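Side-chain contacts in hypothetical protein (Bacteroides fragilis, PDB 4JJA), which probably acts as an exo-beta-N-acetylmuramidase on peptidoglycan, although its activity remains to be established: residues H148-P153 with E356-Q361; I302-L307 with A349-D354. All coordinates share one frame; numbering follows the deposited sequence.

Contact 1: H148-P153 with E356-Q361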
ATOM      1  N   HIS A 148      10.478   7.289  -2.269  1.00  7.83           N
ATOM      2  CA  HIS A 148      11.352   8.409  -2.530  1.00  8.34           C
ATOM      3  C   HIS A 148      10.925   9.672  -1.812  1.00  9.06           C
ATOM      4  O   HIS A 148      11.634  10.691  -1.908  1.00 10.05           O
ATOM      5  CB  HIS A 148      11.455   8.679  -4.039  1.00  9.77           C
ATOM      6  CG  HIS A 148      10.126   8.859  -4.714  1.00  9.73           C
ATOM      7  ND1 HIS A 148       9.243   7.809  -4.858  1.00 10.42           N
ATOM      8  CD2 HIS A 148       9.522   9.948  -5.249  1.00 11.03           C
ATOM      9  CE1 HIS A 148       8.146   8.256  -5.460  1.00 11.06           C
ATOM     10  NE2 HIS A 148       8.292   9.552  -5.725  1.00 10.24           N
ATOM     11  N   TYR A 149       9.794   9.655  -1.116  1.00  8.05           N
ATOM     12  CA  TYR A 149       9.341  10.821  -0.379  1.00  7.97           C
ATOM     13  C   TYR A 149       8.470  10.413   0.762  1.00  8.40           C
ATOM     14  O   TYR A 149       8.059   9.270   0.880  1.00  8.82           O
ATOM     15  CB  TYR A 149       8.651  11.845  -1.273  1.00  8.69           C
ATOM     16  CG  TYR A 149       7.298  11.505  -1.845  1.00  7.84           C
ATOM     17  CD1 TYR A 149       7.091  10.428  -2.690  1.00  8.49           C
ATOM     18  CD2 TYR A 149       6.192  12.330  -1.554  1.00  8.21           C
ATOM     19  CE1 TYR A 149       5.800  10.201  -3.253  1.00  8.14           C
ATOM     20  CE2 TYR A 149       4.963  12.105  -2.106  1.00  8.31           C
ATOM     21  CZ  TYR A 149       4.770  11.059  -2.971  1.00  7.24           C
ATOM     22  OH  TYR A 149       3.537  10.902  -3.544  1.00  9.04           O
ATOM     23  N   VAL A 150       8.174  11.396   1.616  1.00  8.40           N
ATOM     24  CA  VAL A 150       7.264  11.302   2.756  1.00  7.92           C
ATOM     25  C   VAL A 150       6.296  12.482   2.594  1.00  7.97           C
ATOM     26  O   VAL A 150       6.733  13.606   2.302  1.00  9.17           O
ATOM     27  CB  VAL A 150       8.013  11.366   4.088  1.00  8.21           C
ATOM     28  CG1 VAL A 150       7.045  11.287   5.283  1.00  9.20           C
ATOM     29  CG2 VAL A 150       9.083  10.258   4.141  1.00 10.31           C
ATOM     30  N   ASP A 151       4.989  12.247   2.761  1.00  7.69           N
ATOM     31  CA  ASP A 151       4.047  13.346   2.549  1.00  7.96           C
ATOM     32  C   ASP A 151       2.730  13.069   3.236  1.00  7.15           C
ATOM     33  O   ASP A 151       2.313  11.937   3.453  1.00  7.79           O
ATOM     34  CB  ASP A 151       3.822  13.543   1.031  1.00  8.11           C
ATOM     35  CG  ASP A 151       3.574  14.971   0.620  1.00  9.30           C
ATOM     36  OD1 ASP A 151       3.560  15.859   1.469  1.00 10.35           O
ATOM     37  OD2 ASP A 151       3.396  15.147  -0.624  1.00 10.44           O
ATOM     38  N   GLY A 152       2.044  14.171   3.508  1.00  8.15           N
ATOM     39  CA  GLY A 152       0.714  14.144   4.073  1.00  8.26           C
ATOM     40  C   GLY A 152       0.718  14.223   5.602  1.00  8.49           C
ATOM     41  O   GLY A 152       1.740  14.037   6.244  1.00  9.45           O
ATOM     42  N   PRO A 153      -0.448  14.545   6.184  1.00  9.25           N
ATOM     43  CA  PRO A 153      -0.564  14.573   7.620  1.00 10.67           C
ATOM     44  C   PRO A 153      -0.278  13.218   8.252  1.00  9.80           C
ATOM     45  O   PRO A 153      -0.633  12.185   7.671  1.00  9.69           O
ATOM     46  CB  PRO A 153      -2.040  14.950   7.855  1.00 12.30           C
ATOM     47  CG  PRO A 153      -2.601  15.308   6.604  1.00 12.87           C
ATOM     48  CD  PRO A 153      -1.734  14.748   5.520  1.00 10.21           C
ATOM     49  N   GLU A 356       8.404  16.550   8.477  0.50 11.15           N
ATOM     50  CA  GLU A 356       9.766  16.753   9.034  0.50 11.74           C
ATOM     51  C   GLU A 356       9.972  15.851  10.226  0.50 12.00           C
ATOM     52  O   GLU A 356      10.947  15.096  10.299  0.50 13.10           O
ATOM     53  CB  GLU A 356       9.961  18.214   9.470  0.50 10.96           C
ATOM     54  CG  GLU A 356      10.072  19.137   8.251  0.50 11.44           C
ATOM     55  CD  GLU A 356      10.154  20.639   8.568  0.50 15.14           C
ATOM     56  OE1 GLU A 356      10.091  21.079   9.738  0.50 19.14           O
ATOM     57  OE2 GLU A 356      10.232  21.387   7.584  0.50 19.58           O
ATOM     58  N   ARG A 357       9.038  15.922  11.150  1.00 12.42           N
ATOM     59  CA  ARG A 357       9.125  15.146  12.372  1.00 12.14           C
ATOM     60  C   ARG A 357       9.081  13.657  12.119  1.00 12.33           C
ATOM     61  O   ARG A 357       9.837  12.919  12.754  1.00 12.88           O
ATOM     62  CB  ARG A 357       7.994  15.483  13.344  1.00 13.67           C
ATOM     63  CG  ARG A 357       8.132  16.894  14.023  1.00 16.17           C
ATOM     64  CD  ARG A 357       7.023  17.200  15.061  1.00 18.44           C
ATOM     65  NE  ARG A 357       5.676  17.401  14.537  1.00 21.22           N
ATOM     66  CZ  ARG A 357       5.131  18.579  14.216  1.00 21.59           C
ATOM     67  NH1 ARG A 357       5.823  19.700  14.385  1.00 23.67           N
ATOM     68  NH2 ARG A 357       3.889  18.622  13.730  1.00 23.93           N
ATOM     69  N   PHE A 358       8.259  13.228  11.178  1.00 10.65           N
ATOM     70  CA  PHE A 358       8.240  11.788  10.882  1.00  9.94           C
ATOM     71  C   PHE A 358       9.549  11.303  10.274  1.00 10.49           C
ATOM     72  O   PHE A 358       9.983  10.192  10.549  1.00 10.38           O
ATOM     73  CB  PHE A 358       7.058  11.445   9.975  1.00 10.07           C
ATOM     74  CG  PHE A 358       6.877   9.959   9.843  1.00  8.68           C
ATOM     75  CD1 PHE A 358       6.323   9.240  10.872  1.00 10.52           C
ATOM     76  CD2 PHE A 358       7.261   9.265   8.714  1.00  8.87           C
ATOM     77  CE1 PHE A 358       6.176   7.829  10.764  1.00  9.87           C
ATOM     78  CE2 PHE A 358       7.137   7.888   8.611  1.00  9.29           C
ATOM     79  CZ  PHE A 358       6.562   7.198   9.643  1.00  9.28           C
ATOM     80  N   LYS A 359      10.177  12.141   9.439  1.00 11.21           N
ATOM     81  CA  LYS A 359      11.456  11.762   8.846  1.00 11.81           C
ATOM     82  C   LYS A 359      12.509  11.547   9.912  1.00 12.45           C
ATOM     83  O   LYS A 359      13.367  10.684   9.797  1.00 13.58           O
ATOM     84  CB  LYS A 359      11.908  12.806   7.835  1.00 12.33           C
ATOM     85  CG  LYS A 359      11.108  12.756   6.553  1.00 12.78           C
ATOM     86  CD  LYS A 359      11.642  13.846   5.605  1.00 16.31           C
ATOM     87  CE  LYS A 359      10.972  13.954   4.270  1.00 15.93           C
ATOM     88  NZ  LYS A 359      11.534  15.080   3.405  1.00 19.95           N
ATOM     89  N   ILE A 360      12.443  12.322  10.991  1.00 12.53           N
ATOM     90  CA  ILE A 360      13.330  12.115  12.157  0.50 13.63           C
ATOM     91  C   ILE A 360      12.964  10.849  12.904  1.00 13.98           C
ATOM     92  O   ILE A 360      13.819  10.020  13.246  1.00 14.20           O
ATOM     93  CB  ILE A 360      13.296  13.319  13.117  0.50 14.74           C
ATOM     94  CG1 ILE A 360      14.077  14.457  12.473  0.50 15.61           C
ATOM     95  CG2 ILE A 360      13.872  12.932  14.511  0.50 15.35           C
ATOM     96  CD1 ILE A 360      13.640  15.857  12.906  0.50 15.98           C
ATOM     97  N   GLN A 361      11.686  10.679  13.141  1.00 12.54           N
ATOM     98  CA  GLN A 361      11.199   9.548  13.937  1.00 12.25           C
ATOM     99  C   GLN A 361      11.545   8.229  13.262  1.00 11.60           C
ATOM    100  O   GLN A 361      11.832   7.236  13.939  1.00 12.67           O
ATOM    101  CB  GLN A 361       9.673   9.645  14.169  1.00 12.59           C
ATOM    102  CG  GLN A 361       9.089   8.710  15.199  1.00 14.00           C
ATOM    103  CD  GLN A 361       7.589   8.646  15.230  1.00 16.52           C
ATOM    104  OE1 GLN A 361       6.880   9.313  14.479  1.00 17.60           O
ATOM    105  NE2 GLN A 361       7.081   7.856  16.160  1.00 17.32           N
TER
HETATM  106  O   HOH W   1      10.369  13.839   1.243  1.00 15.08           O

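Contact 2: I302-L307 with A349-D354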
ATOM      1  N   ILE A 302       1.924  14.650  -3.026  1.00  9.74           N
ATOM      2  CA  ILE A 302       0.469  14.749  -2.856  1.00  9.04           C
ATOM      3  C   ILE A 302       0.031  16.110  -3.378  1.00  9.86           C
ATOM      4  O   ILE A 302       0.500  17.136  -2.911  1.00 11.47           O
ATOM      5  CB  ILE A 302       0.057  14.555  -1.416  1.00  8.76           C
ATOM      6  CG1 ILE A 302       0.395  13.139  -0.933  1.00  9.61           C
ATOM      7  CG2 ILE A 302      -1.449  14.867  -1.206  1.00 10.86           C
ATOM      8  CD1 ILE A 302       0.201  12.925   0.572  1.00 11.39           C
ATOM      9  N   ASN A 303      -0.845  16.091  -4.348  1.00  9.22           N
ATOM     10  CA  ASN A 303      -1.285  17.261  -5.068  1.00  9.68           C
ATOM     11  C   ASN A 303      -2.785  17.416  -4.864  1.00  9.02           C
ATOM     12  O   ASN A 303      -3.561  16.650  -5.470  1.00 10.30           O
ATOM     13  CB  ASN A 303      -0.948  17.106  -6.535  1.00 11.06           C
ATOM     14  CG  ASN A 303      -1.270  18.340  -7.325  1.00 10.68           C
ATOM     15  OD1 ASN A 303      -1.846  19.286  -6.794  1.00 11.74           O
ATOM     16  ND2 ASN A 303      -0.917  18.334  -8.629  1.00 13.71           N
ATOM     17  N   LEU A 304      -3.184  18.391  -4.038  1.00  9.31           N
ATOM     18  CA  LEU A 304      -4.588  18.675  -3.761  1.00  8.82           C
ATOM     19  C   LEU A 304      -5.294  19.447  -4.848  1.00  9.08           C
ATOM     20  O   LEU A 304      -6.486  19.697  -4.735  1.00  9.34           O
ATOM     21  CB  LEU A 304      -4.751  19.372  -2.412  1.00 10.14           C
ATOM     22  CG  LEU A 304      -4.262  18.655  -1.188  1.00 10.43           C
ATOM     23  CD1 LEU A 304      -4.349  19.551   0.032  1.00 13.56           C
ATOM     24  CD2 LEU A 304      -5.027  17.315  -0.977  1.00 11.85           C
ATOM     25  N   ASP A 305      -4.590  19.811  -5.915  1.00  9.06           N
ATOM     26  CA  ASP A 305      -5.224  20.557  -7.000  1.00  9.97           C
ATOM     27  C   ASP A 305      -6.470  19.871  -7.518  1.00  9.21           C
ATOM     28  O   ASP A 305      -7.448  20.536  -7.902  1.00  9.71           O
ATOM     29  CB  ASP A 305      -4.258  20.779  -8.197  1.00 10.46           C
ATOM     30  CG  ASP A 305      -3.205  21.854  -7.992  1.00 13.78           C
ATOM     31  OD1 ASP A 305      -3.288  22.624  -7.048  1.00 15.15           O
ATOM     32  OD2 ASP A 305      -2.283  21.927  -8.854  1.00 17.61           O
ATOM     33  N   TYR A 306      -6.399  18.536  -7.653  1.00  8.85           N
ATOM     34  CA  TYR A 306      -7.463  17.828  -8.303  1.00  9.31           C
ATOM     35  C   TYR A 306      -8.721  17.831  -7.433  1.00  8.98           C
ATOM     36  O   TYR A 306      -9.840  18.097  -7.905  1.00  9.14           O
ATOM     37  CB  TYR A 306      -7.011  16.385  -8.615  1.00  9.85           C
ATOM     38  CG  TYR A 306      -5.642  16.313  -9.267  1.00 10.24           C
ATOM     39  CD1 TYR A 306      -5.355  17.058 -10.389  1.00 10.00           C
ATOM     40  CD2 TYR A 306      -4.656  15.482  -8.778  1.00 10.98           C
ATOM     41  CE1 TYR A 306      -4.076  17.015 -10.987  1.00 12.71           C
ATOM     42  CE2 TYR A 306      -3.383  15.421  -9.376  1.00 11.57           C
ATOM     43  CZ  TYR A 306      -3.104  16.206 -10.477  1.00 12.24           C
ATOM     44  OH  TYR A 306      -1.861  16.089 -11.081  1.00 14.66           O
ATOM     45  N   LEU A 307      -8.552  17.514  -6.160  1.00  9.49           N
ATOM     46  CA  LEU A 307      -9.628  17.518  -5.230  0.50  8.80           C
ATOM     47  C   LEU A 307     -10.322  18.907  -5.135  1.00  8.50           C
ATOM     48  O   LEU A 307     -11.541  19.019  -5.131  1.00  9.54           O
ATOM     49  CB  LEU A 307      -9.020  17.048  -3.909  0.50  9.29           C
ATOM     50  CG  LEU A 307      -9.979  16.830  -2.770  0.50  6.25           C
ATOM     51  CD1 LEU A 307     -10.886  15.633  -3.000  0.50  8.14           C
ATOM     52  CD2 LEU A 307      -9.228  16.634  -1.491  0.50  5.29           C
ATOM     53  N   ALA A 349       1.244  22.942   2.957  1.00  9.94           N
ATOM     54  CA  ALA A 349       2.229  23.496   3.836  1.00 11.03           C
ATOM     55  C   ALA A 349       1.915  23.207   5.304  1.00 10.42           C
ATOM     56  O   ALA A 349       2.812  23.136   6.115  1.00 11.02           O
ATOM     57  CB  ALA A 349       2.362  25.043   3.585  1.00 12.98           C
ATOM     58  N   ARG A 350       0.634  23.051   5.653  1.00 10.38           N
ATOM     59  CA  ARG A 350       0.240  22.839   7.031  1.00  9.92           C
ATOM     60  C   ARG A 350       0.796  21.510   7.598  1.00  9.11           C
ATOM     61  O   ARG A 350       0.995  21.408   8.795  1.00 10.85           O
ATOM     62  CB  ARG A 350      -1.273  22.945   7.194  1.00 10.45           C
ATOM     63  CG  ARG A 350      -1.680  22.996   8.648  1.00 11.60           C
ATOM     64  CD  ARG A 350      -3.097  23.392   8.829  1.00 11.20           C
ATOM     65  NE  ARG A 350      -3.532  23.265  10.216  1.00 11.95           N
ATOM     66  CZ  ARG A 350      -4.759  23.616  10.616  1.00 14.37           C
ATOM     67  NH1 ARG A 350      -5.593  24.195   9.772  1.00 12.73           N
ATOM     68  NH2 ARG A 350      -5.151  23.384  11.859  1.00 14.82           N
ATOM     69  N   TRP A 351       1.022  20.524   6.735  1.00  8.94           N
ATOM     70  CA  TRP A 351       1.550  19.247   7.168  1.00  9.21           C
ATOM     71  C   TRP A 351       3.061  19.124   7.042  1.00  9.79           C
ATOM     72  O   TRP A 351       3.615  18.072   7.322  1.00  9.71           O
ATOM     73  CB  TRP A 351       0.815  18.070   6.563  1.00  9.03           C
ATOM     74  CG  TRP A 351       0.949  17.855   5.100  1.00  8.81           C
ATOM     75  CD1 TRP A 351       2.081  17.534   4.372  1.00  9.52           C
ATOM     76  CD2 TRP A 351      -0.130  17.858   4.136  1.00  8.09           C
ATOM     77  NE1 TRP A 351       1.755  17.336   3.055  1.00  9.12           N
ATOM     78  CE2 TRP A 351       0.407  17.487   2.891  1.00  9.18           C
ATOM     79  CE3 TRP A 351      -1.503  18.082   4.241  1.00  9.79           C
ATOM     80  CZ2 TRP A 351      -0.376  17.352   1.747  1.00  9.90           C
ATOM     81  CZ3 TRP A 351      -2.290  17.933   3.092  1.00 10.92           C
ATOM     82  CH2 TRP A 351      -1.720  17.581   1.879  1.00 10.84           C
ATOM     83  N   LYS A 352       3.753  20.178   6.583  1.00  9.98           N
ATOM     84  CA  LYS A 352       5.203  20.077   6.387  1.00 11.18           C
ATOM     85  C   LYS A 352       5.944  19.674   7.636  1.00 11.32           C
ATOM     86  O   LYS A 352       6.825  18.819   7.602  1.00 11.16           O
ATOM     87  CB  LYS A 352       5.733  21.409   5.845  1.00 12.99           C
ATOM     88  CG  LYS A 352       7.228  21.460   5.605  1.00 16.92           C
ATOM     89  CD  LYS A 352       7.665  20.471   4.625  1.00 22.40           C
ATOM     90  CE  LYS A 352       9.059  20.852   4.037  1.00 27.53           C
ATOM     91  NZ  LYS A 352       9.132  20.542   2.576  1.00 34.81           N
ATOM     92  N   ARG A 353       5.563  20.284   8.752  0.50 11.79           N
ATOM     93  CA  ARG A 353       6.188  19.972  10.022  0.50 12.52           C
ATOM     94  C   ARG A 353       5.986  18.521  10.422  0.50 11.43           C
ATOM     95  O   ARG A 353       6.940  17.872  10.859  0.50 13.40           O
ATOM     96  CB  ARG A 353       5.664  20.887  11.122  0.50 12.74           C
ATOM     97  CG  ARG A 353       6.161  22.321  10.922  0.50 14.42           C
ATOM     98  CD  ARG A 353       7.587  22.487  11.345  0.50 16.04           C
ATOM     99  NE  ARG A 353       7.653  22.317  12.771  0.50 19.17           N
ATOM    100  CZ  ARG A 353       8.185  23.164  13.615  0.50 24.21           C
ATOM    101  NH1 ARG A 353       8.839  24.228  13.167  0.50 26.02           N
ATOM    102  NH2 ARG A 353       8.121  22.862  14.896  0.50 24.59           N
ATOM    103  N   ASP A 354       4.768  18.025  10.254  1.00 12.90           N
ATOM    104  CA  ASP A 354       4.453  16.588  10.553  1.00 13.05           C
ATOM    105  C   ASP A 354       5.451  15.717   9.753  1.00 12.03           C
ATOM    106  O   ASP A 354       5.997  14.737  10.259  1.00 11.55           O
ATOM    107  CB  ASP A 354       3.023  16.151  10.105  1.00 13.10           C
ATOM    108  CG  ASP A 354       1.921  16.276  11.155  1.00 17.26           C
ATOM    109  OD1 ASP A 354       2.198  16.713  12.315  1.00 17.75           O
ATOM    110  OD2 ASP A 354       0.727  15.900  10.747  1.00 15.46           O
TER

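Contact 1: H148-P153 with E356-Q361
Where the C-terminal helix 352-362 lies over the loop that follows strand 136-140 of the parallel, Rossmann-like sheet, Val150 fits against Phe358 and Lys359. Helix and loop belong to the C-terminal and N-terminal family regions respectively, so this small apolar patch helps join the two halves of the chain. The backbones stay 7.4 Å apart at their closest CA pair, Val150 and Lys359, and side chains fill the gap. Both methyl groups of Val150 are used. CG1, turned anti to the backbone N (chi1 179°), meets the Phe358 ring obliquely, 4.0 Å from CD2, and the two side chains cross at roughly a right angle. The other branch, CG2, lies 4.0 Å from Lys359 CG, while Val150 CB comes to 3.9 Å from Lys359 CE. A beta-branched residue suits this place because its two arms serve two neighbours one step apart on the helix.

Lys359 is fully extended beyond CG, all three outer torsions close to 180°, and runs alongside the valine in the opposite direction. Its methylenes thus cover apolar surface while NZ is carried past it to a water at 2.8 Å. The same water weakly accepts from Val150 N, at 3.3 Å. Around the pair, Phe358 also packs on Pro169 and on Met182 of helix 176-185, and Val150 on Val355 and Arg362. With no direct hydrogen bond between the segments, cohesion comes from dispersion and burial, and the bridging water lets the lysine ammonium keep a polar partner at the partly exposed border of an otherwise apolar seam.

Contact 2: I302-L307 with A349-D354
Trp351 gives up the most surface here, and the six-membered part of its indole is the part that touches, reaching across to Ile302 and Leu304. The nearest CA atoms, those of Ile302 and Trp351, are 11.0 Å apart, a gap that needs a large side chain to span it. CG of the tryptophan stands between its own backbone N and carbonyl carbon (chi1 67°), which directs the indole toward 302-304. Its CH2 corner meets both partners: Leu304 CD1 is 3.8 Å from CH2, and Ile302 CG2 is 4.1 Å from it. Each methyl also has a second ring neighbour, Ile302 CG2 lying 4.0 Å from CZ2 and Leu304 CD1 the same distance from CZ3. Both approaches are oblique to the ring. Leucine and tryptophan come at each other from opposite directions, and the branched aliphatic ends of Ile302 and Leu304 offer methyls that suit a broad apolar ring.

The indole N-H is provided for separately, since NE1 hydrogen-bonds Asp151 OD1. Between the two aliphatic residues, Asn303 turns away from the tryptophan and caps the helix that follows: its OD1 accepts from Asp305 N at 2.9 Å, with an N-H...O angle of 158°, from above the carbonyl plane.

Trp351 lies at the join of helices 344-350 and 352-362, with Tyr333 of helix 333-339 and Pro153 also against it. Leu304 leads into helix 305-314 and packs on Ala344 and Ile347, while Ile302 rests on Pro231 of helix 224-233.

Contacts 1 and 2 are both largely buried, their centres about 12 Å apart; contact 1 uses helix 352-362 itself, contact 2 the residue just before it. Only contact 1 links the N-terminal and C-terminal family regions; contact 2 stays within the latter, among its helices. Both depend on apolar packing without a direct hydrogen bond between their segments, but contact 1 includes the partly exposed Lys359 and a water, whereas all three touching residues of contact 2 are buried. Asp151 ties them together, its OD1 holding the indole N-H and its OD2 probably bonding Ile302 N (2.9 Å), and OD2 also forms a salt bridge with Lys348.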